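Local coordinates for ferric uptake regulation protein (Vibrio cholerae, PDB 2W57) that probably acts as a dimeric, metal-responsive transcription factor that binds DNA and represses iron-uptake genes when iron is plentiful, at residues C31-A36 / H88-C93; H71-E74 / S78-E81. One frame throughout, in Å; residues are numbered along the deposited sequence.

Contact 1 (C31-A36 / H88-C93). With ZN (zinc ion), chain D; ZN (zinc ion), chain C.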
ATOM      1  N   CYS A  31     -16.960 -11.534  -0.770  1.00 36.59           N
ATOM      2  CA  CYS A  31     -15.705 -11.407  -0.024  1.00 36.18           C
ATOM      3  C   CYS A  31     -14.520 -11.390  -0.983  1.00 35.56           C
ATOM      4  O   CYS A  31     -13.398 -11.775  -0.618  1.00 35.89           O
ATOM      5  CB  CYS A  31     -15.542 -12.544   0.990  1.00 36.13           C
ATOM      6  SG  CYS A  31     -16.780 -12.562   2.309  1.00 38.30           S
ATOM      7  N   GLN A  32     -14.765 -10.928  -2.204  1.00 34.51           N
ATOM      8  CA  GLN A  32     -13.730 -10.906  -3.226  1.00 33.71           C
ATOM      9  C   GLN A  32     -12.510 -10.031  -2.905  1.00 32.65           C
ATOM     10  O   GLN A  32     -11.414 -10.311  -3.404  1.00 32.74           O
ATOM     11  CB  GLN A  32     -14.322 -10.492  -4.554  1.00 34.15           C
ATOM     12  CG  GLN A  32     -13.388 -10.772  -5.696  1.00 36.07           C
ATOM     13  CD  GLN A  32     -14.001 -10.439  -7.022  1.00 37.70           C
ATOM     14  OE1 GLN A  32     -14.950 -11.093  -7.468  1.00 37.66           O
ATOM     15  NE2 GLN A  32     -13.465  -9.410  -7.665  1.00 38.23           N
ATOM     16  N   HIS A  33     -12.715  -8.974  -2.105  1.00 30.76           N
ATOM     17  CA  HIS A  33     -11.651  -8.108  -1.591  1.00 29.05           C
ATOM     18  C   HIS A  33     -11.909  -7.920  -0.107  1.00 28.54           C
ATOM     19  O   HIS A  33     -12.969  -7.443   0.270  1.00 29.15           O
ATOM     20  CB  HIS A  33     -11.693  -6.731  -2.255  1.00 29.07           C
ATOM     21  CG  HIS A  33     -11.216  -6.715  -3.674  1.00 27.69           C
ATOM     22  ND1 HIS A  33     -12.042  -7.000  -4.740  1.00 26.23           N
ATOM     23  CD2 HIS A  33     -10.006  -6.418  -4.204  1.00 26.66           C
ATOM     24  CE1 HIS A  33     -11.355  -6.900  -5.862  1.00 26.96           C
ATOM     25  NE2 HIS A  33     -10.117  -6.550  -5.567  1.00 26.52           N
ATOM     26  N   ILE A  34     -10.965  -8.272   0.754  1.00 27.05           N
ATOM     27  CA  ILE A  34     -11.297  -8.342   2.176  1.00 25.55           C
ATOM     28  C   ILE A  34     -10.078  -8.155   3.074  1.00 24.93           C
ATOM     29  O   ILE A  34      -9.006  -8.672   2.787  1.00 24.54           O
ATOM     30  CB  ILE A  34     -12.052  -9.675   2.506  1.00 25.55           C
ATOM     31  CG1 ILE A  34     -12.789  -9.584   3.847  1.00 25.28           C
ATOM     32  CG2 ILE A  34     -11.121 -10.898   2.436  1.00 24.40           C
ATOM     33  CD1 ILE A  34     -13.859 -10.653   4.022  1.00 25.42           C
ATOM     34  N   SER A  35     -10.247  -7.395   4.149  1.00 23.96           N
ATOM     35  CA  SER A  35      -9.192  -7.234   5.130  1.00 23.12           C
ATOM     36  C   SER A  35      -9.223  -8.400   6.094  1.00 23.14           C
ATOM     37  O   SER A  35     -10.245  -9.080   6.215  1.00 23.44           O
ATOM     38  CB  SER A  35      -9.378  -5.934   5.892  1.00 22.76           C
ATOM     39  OG  SER A  35     -10.592  -5.958   6.600  1.00 21.36           O
ATOM     40  N   ALA A  36      -8.108  -8.629   6.781  1.00 23.18           N
ATOM     41  CA  ALA A  36      -8.052  -9.605   7.872  1.00 23.55           C
ATOM     42  C   ALA A  36      -9.139  -9.387   8.949  1.00 23.59           C
ATOM     43  O   ALA A  36      -9.640 -10.343   9.523  1.00 23.32           O
ATOM     44  CB  ALA A  36      -6.673  -9.596   8.507  1.00 23.38           C
ATOM     45  N   HIS A  88      -6.209  -6.467 -12.834  1.00 36.32           N
ATOM     46  CA  HIS A  88      -7.081  -5.314 -12.615  1.00 35.51           C
ATOM     47  C   HIS A  88      -6.457  -4.255 -11.674  1.00 35.16           C
ATOM     48  O   HIS A  88      -5.430  -4.487 -11.022  1.00 34.92           O
ATOM     49  CB  HIS A  88      -8.490  -5.748 -12.169  1.00 35.39           C
ATOM     50  CG  HIS A  88      -8.511  -6.540 -10.897  1.00 35.41           C
ATOM     51  ND1 HIS A  88      -8.125  -7.862 -10.833  1.00 35.80           N
ATOM     52  CD2 HIS A  88      -8.889  -6.199  -9.644  1.00 35.60           C
ATOM     53  CE1 HIS A  88      -8.257  -8.300  -9.594  1.00 35.26           C
ATOM     54  NE2 HIS A  88      -8.722  -7.311  -8.853  1.00 35.66           N
ATOM     55  N   ASP A  89      -7.074  -3.080 -11.655  1.00 34.39           N
ATOM     56  CA  ASP A  89      -6.721  -2.025 -10.725  1.00 33.81           C
ATOM     57  C   ASP A  89      -7.938  -1.746  -9.873  1.00 33.58           C
ATOM     58  O   ASP A  89      -8.972  -2.388 -10.060  1.00 33.65           O
ATOM     59  CB  ASP A  89      -6.259  -0.792 -11.485  1.00 33.53           C
ATOM     60  CG  ASP A  89      -5.034  -1.073 -12.297  1.00 33.11           C
ATOM     61  OD1 ASP A  89      -4.053  -1.578 -11.708  1.00 33.15           O
ATOM     62  OD2 ASP A  89      -5.055  -0.826 -13.520  1.00 31.96           O
ATOM     63  N   HIS A  90      -7.826  -0.818  -8.928  1.00 33.11           N
ATOM     64  CA  HIS A  90      -8.851  -0.715  -7.903  1.00 33.09           C
ATOM     65  C   HIS A  90      -9.334   0.687  -7.668  1.00 33.16           C
ATOM     66  O   HIS A  90      -8.560   1.628  -7.580  1.00 32.95           O
ATOM     67  CB  HIS A  90      -8.377  -1.340  -6.584  1.00 33.18           C
ATOM     68  CG  HIS A  90      -7.789  -2.710  -6.740  1.00 32.74           C
ATOM     69  ND1 HIS A  90      -6.495  -2.919  -7.176  1.00 32.47           N
ATOM     70  CD2 HIS A  90      -8.315  -3.938  -6.519  1.00 32.83           C
ATOM     71  CE1 HIS A  90      -6.253  -4.218  -7.221  1.00 33.69           C
ATOM     72  NE2 HIS A  90      -7.339  -4.859  -6.822  1.00 33.35           N
ATOM     73  N   LEU A  91     -10.644   0.801  -7.580  1.00 33.99           N
ATOM     74  CA  LEU A  91     -11.294   2.030  -7.209  1.00 35.38           C
ATOM     75  C   LEU A  91     -11.934   1.729  -5.866  1.00 36.25           C
ATOM     76  O   LEU A  91     -12.637   0.738  -5.719  1.00 36.50           O
ATOM     77  CB  LEU A  91     -12.321   2.398  -8.281  1.00 35.29           C
ATOM     78  CG  LEU A  91     -13.306   3.554  -8.134  1.00 35.58           C
ATOM     79  CD1 LEU A  91     -12.602   4.890  -8.182  1.00 35.91           C
ATOM     80  CD2 LEU A  91     -14.348   3.451  -9.246  1.00 35.60           C
ATOM     81  N   VAL A  92     -11.661   2.555  -4.872  1.00 37.68           N
ATOM     82  CA  VAL A  92     -12.051   2.237  -3.513  1.00 39.40           C
ATOM     83  C   VAL A  92     -12.939   3.342  -2.958  1.00 41.36           C
ATOM     84  O   VAL A  92     -12.578   4.526  -3.033  1.00 41.54           O
ATOM     85  CB  VAL A  92     -10.797   2.057  -2.642  1.00 39.14           C
ATOM     86  CG1 VAL A  92     -11.149   1.686  -1.215  1.00 38.43           C
ATOM     87  CG2 VAL A  92      -9.884   1.015  -3.262  1.00 38.99           C
ATOM     88  N   CYS A  93     -14.108   2.958  -2.432  1.00 43.84           N
ATOM     89  CA  CYS A  93     -14.995   3.896  -1.734  1.00 46.23           C
ATOM     90  C   CYS A  93     -14.496   4.031  -0.317  1.00 47.32           C
ATOM     91  O   CYS A  93     -14.266   3.032   0.371  1.00 47.46           O
ATOM     92  CB  CYS A  93     -16.452   3.430  -1.688  1.00 46.41           C
ATOM     93  SG  CYS A  93     -17.272   3.170  -3.276  1.00 49.69           S
TER
HETATM   94 ZN    ZN D 202      -8.435  -6.948  -6.831  1.00 43.51          ZN
HETATM   95 ZN    ZN C 201      -3.469  -1.567 -14.380  1.00 40.76          ZN
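His33 meets His88 and His90 around a zinc ion in a site that pins the winged-helix DNA-binding domain of Fur to its dimerization domain. His33 immediately precedes strand 34-35, while His88 and His90 lie two residues apart where strand 89-93 starts. Each offers its NE2 to the metal: His33 NE2 at 2.1 Å from the zinc, His88 NE2 likewise at 2.1 Å, and His90 NE2 a little farther away at 2.4 Å. Glu81, on strand 78-82, completes the set of ligands.

The His33 ring meets each of the other two rim to rim, neither ring of either pair lying over the other's face. His33 and His88 approach from opposite directions with their planes at 89°, and His33 NE2 sits near the plane of the His88 ring, at its edge, 3.7 Å from His88 NE2. The His90 ring stands at 83° to that of His33, and of the His90 atoms, CD2 comes nearest, 3.3 Å from His33 NE2. With these nitrogens all directed at the metal, the zinc, and not a bond between rings, holds the two segments together. His88 reaches it with CG between the backbone N and the carbonyl carbon (chi1 60°), which brings NE2 onto the metal.

Around the cluster, His33 and His88 both touch Glu101 of strand 99-102, and the His90 ring meets those of His71 and Tyr128. Ser35 caps the start of the helix that follows it. Between His88 and His90 in the sequence, Asp89 binds a second zinc, shared with His87, Glu108 and His125, and its OD2 lies 1.9 Å from that ion.

Contact 2 (H71-E74 / S78-E81). With ZN (zinc ion), chain D.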
ATOM      1  N   HIS A  71      -2.982  -6.472  -0.924  1.00 28.86           N
ATOM      2  CA  HIS A  71      -2.917  -5.065  -1.311  1.00 29.90           C
ATOM      3  C   HIS A  71      -2.882  -4.172  -0.081  1.00 30.42           C
ATOM      4  O   HIS A  71      -3.678  -4.359   0.841  1.00 30.64           O
ATOM      5  CB  HIS A  71      -4.137  -4.679  -2.146  1.00 30.25           C
ATOM      6  CG  HIS A  71      -4.254  -5.425  -3.436  1.00 31.21           C
ATOM      7  ND1 HIS A  71      -3.541  -5.077  -4.565  1.00 32.86           N
ATOM      8  CD2 HIS A  71      -5.007  -6.496  -3.780  1.00 31.16           C
ATOM      9  CE1 HIS A  71      -3.843  -5.907  -5.546  1.00 33.35           C
ATOM     10  NE2 HIS A  71      -4.734  -6.776  -5.096  1.00 33.60           N
ATOM     11  N   HIS A  72      -1.982  -3.188  -0.074  1.00 31.06           N
ATOM     12  CA  HIS A  72      -1.925  -2.212   1.020  1.00 31.48           C
ATOM     13  C   HIS A  72      -2.652  -0.930   0.635  1.00 32.41           C
ATOM     14  O   HIS A  72      -2.170  -0.172  -0.205  1.00 33.01           O
ATOM     15  CB  HIS A  72      -0.485  -1.892   1.360  1.00 30.89           C
ATOM     16  CG  HIS A  72       0.298  -3.067   1.846  1.00 31.02           C
ATOM     17  ND1 HIS A  72       0.485  -3.332   3.188  1.00 30.95           N
ATOM     18  CD2 HIS A  72       0.963  -4.036   1.172  1.00 30.04           C
ATOM     19  CE1 HIS A  72       1.225  -4.420   3.317  1.00 30.52           C
ATOM     20  NE2 HIS A  72       1.525  -4.868   2.110  1.00 30.33           N
ATOM     21  N   PHE A  73      -3.813  -0.685   1.236  1.00 33.43           N
ATOM     22  CA  PHE A  73      -4.632   0.478   0.871  1.00 34.25           C
ATOM     23  C   PHE A  73      -4.150   1.744   1.549  1.00 35.43           C
ATOM     24  O   PHE A  73      -3.120   1.734   2.226  1.00 35.55           O
ATOM     25  CB  PHE A  73      -6.095   0.226   1.208  1.00 33.72           C
ATOM     26  CG  PHE A  73      -6.846  -0.476   0.127  1.00 33.08           C
ATOM     27  CD1 PHE A  73      -6.178  -0.996  -0.983  1.00 31.66           C
ATOM     28  CD2 PHE A  73      -8.226  -0.647   0.226  1.00 32.96           C
ATOM     29  CE1 PHE A  73      -6.872  -1.653  -1.988  1.00 31.78           C
ATOM     30  CE2 PHE A  73      -8.932  -1.315  -0.775  1.00 32.53           C
ATOM     31  CZ  PHE A  73      -8.255  -1.816  -1.886  1.00 32.40           C
ATOM     32  N   GLU A  74      -4.908   2.826   1.371  1.00 36.91           N
ATOM     33  CA  GLU A  74      -4.533   4.138   1.895  1.00 38.49           C
ATOM     34  C   GLU A  74      -4.393   4.097   3.406  1.00 37.91           C
ATOM     35  O   GLU A  74      -5.346   3.787   4.137  1.00 37.73           O
ATOM     36  CB  GLU A  74      -5.539   5.223   1.488  1.00 38.74           C
ATOM     37  CG  GLU A  74      -4.973   6.660   1.558  1.00 40.42           C
ATOM     38  CD  GLU A  74      -6.044   7.738   1.318  1.00 41.15           C
ATOM     39  OE1 GLU A  74      -7.156   7.395   0.810  1.00 43.99           O
ATOM     40  OE2 GLU A  74      -5.767   8.930   1.649  1.00 42.89           O
ATOM     41  N   SER A  78      -4.732  -3.469   4.900  1.00 29.13           N
ATOM     42  CA  SER A  78      -4.396  -4.517   3.938  1.00 28.10           C
ATOM     43  C   SER A  78      -5.666  -5.257   3.584  1.00 27.51           C
ATOM     44  O   SER A  78      -6.397  -5.694   4.469  1.00 27.29           O
ATOM     45  CB  SER A  78      -3.431  -5.541   4.528  1.00 27.92           C
ATOM     46  OG  SER A  78      -2.266  -4.941   5.048  1.00 29.44           O
ATOM     47  N   VAL A  79      -5.932  -5.399   2.292  1.00 26.88           N
ATOM     48  CA  VAL A  79      -7.023  -6.244   1.820  1.00 25.96           C
ATOM     49  C   VAL A  79      -6.459  -7.379   0.975  1.00 25.58           C
ATOM     50  O   VAL A  79      -5.420  -7.240   0.304  1.00 25.60           O
ATOM     51  CB  VAL A  79      -8.125  -5.455   1.037  1.00 25.78           C
ATOM     52  CG1 VAL A  79      -8.827  -4.451   1.943  1.00 26.30           C
ATOM     53  CG2 VAL A  79      -7.551  -4.742  -0.160  1.00 26.11           C
ATOM     54  N   PHE A  80      -7.153  -8.504   1.016  1.00 25.00           N
ATOM     55  CA  PHE A  80      -6.726  -9.700   0.341  1.00 24.58           C
ATOM     56  C   PHE A  80      -7.784 -10.114  -0.678  1.00 25.17           C
ATOM     57  O   PHE A  80      -8.945  -9.721  -0.585  1.00 25.06           O
ATOM     58  CB  PHE A  80      -6.498 -10.815   1.362  1.00 24.17           C
ATOM     59  CG  PHE A  80      -5.450 -10.491   2.414  1.00 23.52           C
ATOM     60  CD1 PHE A  80      -4.166 -11.018   2.317  1.00 21.99           C
ATOM     61  CD2 PHE A  80      -5.761  -9.680   3.512  1.00 22.45           C
ATOM     62  CE1 PHE A  80      -3.203 -10.744   3.286  1.00 22.41           C
ATOM     63  CE2 PHE A  80      -4.805  -9.390   4.484  1.00 22.26           C
ATOM     64  CZ  PHE A  80      -3.517  -9.921   4.370  1.00 22.81           C
ATOM     65  N   GLU A  81      -7.361 -10.900  -1.656  1.00 25.79           N
ATOM     66  CA  GLU A  81      -8.236 -11.451  -2.675  1.00 26.62           C
ATOM     67  C   GLU A  81      -7.537 -12.703  -3.169  1.00 27.08           C
ATOM     68  O   GLU A  81      -6.331 -12.847  -2.966  1.00 26.89           O
ATOM     69  CB  GLU A  81      -8.458 -10.458  -3.831  1.00 26.13           C
ATOM     70  CG  GLU A  81      -7.181  -9.872  -4.448  1.00 26.57           C
ATOM     71  CD  GLU A  81      -7.438  -9.089  -5.734  1.00 27.29           C
ATOM     72  OE1 GLU A  81      -8.184  -9.605  -6.602  1.00 30.83           O
ATOM     73  OE2 GLU A  81      -6.896  -7.964  -5.895  1.00 25.78           O
TER
HETATM   74 ZN    ZN D 202      -8.435  -6.948  -6.831  1.00 43.51          ZN
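His71 and Val79 form an antiparallel hydrogen-bonded pair, His71 N donating a hydrogen bond to Val79 O (2.8 Å) and Val79 N to His71 O (2.9 Å), with His72 and Ser78 as the neighbouring non-hydrogen-bonded pair. This is the hairpin of strands 68-72 and 78-82, the wing of the winged-helix domain. Toward its open end, away from the turn, the His71 ring crosses obliquely to the Glu81 carboxylate, the planes 43° apart. His71 NE2 donates to Glu81 OE2 over 2.6 Å, a bent bond (130° at the hydrogen) that arrives on the anti side of the carboxylate. Glu81 has CG between the backbone N and the carbonyl carbon (chi1 52°) and an extended chain beyond it, which carries OE2 to both the zinc and His71. His71 thus acts from the second shell and probably restricts how the carboxylate turns; Tyr128 OH holds ND1 at the other side of the ring.

Nearer the turn, Phe73 lays one ring face against Val79, whose CG2 stands 3.7 Å from the centroid of the Phe73 ring in a CH-pi contact. On the other face of the hairpin, His72 stacks on His72 of the second subunit, and Ser78 OG bonds to Arg70 NH1. The metal itself lies 2.1 Å from Glu81 OE2.

Both contacts feed the same zinc: contact 1 supplies three histidine nitrogens, contact 2 the carboxylate. They also share a small sheet, for strand 34-35 pairs with strand 78-82, Ile34 O lying 2.6 Å from Phe80 N in a probable hydrogen bond. Each is partly buried, and both touch the second subunit, contact 1 through Leu91 and contact 2 through His72 and Glu74, yet they differ in kind. Contact 1 joins segments distant in the chain, with little surface between them and the metal as the link. Contact 2 is a local hairpin burying about three times as much, knit by backbone bonds, a histidine-carboxylate bond and apolar packing. Their centres are about 7 Å apart.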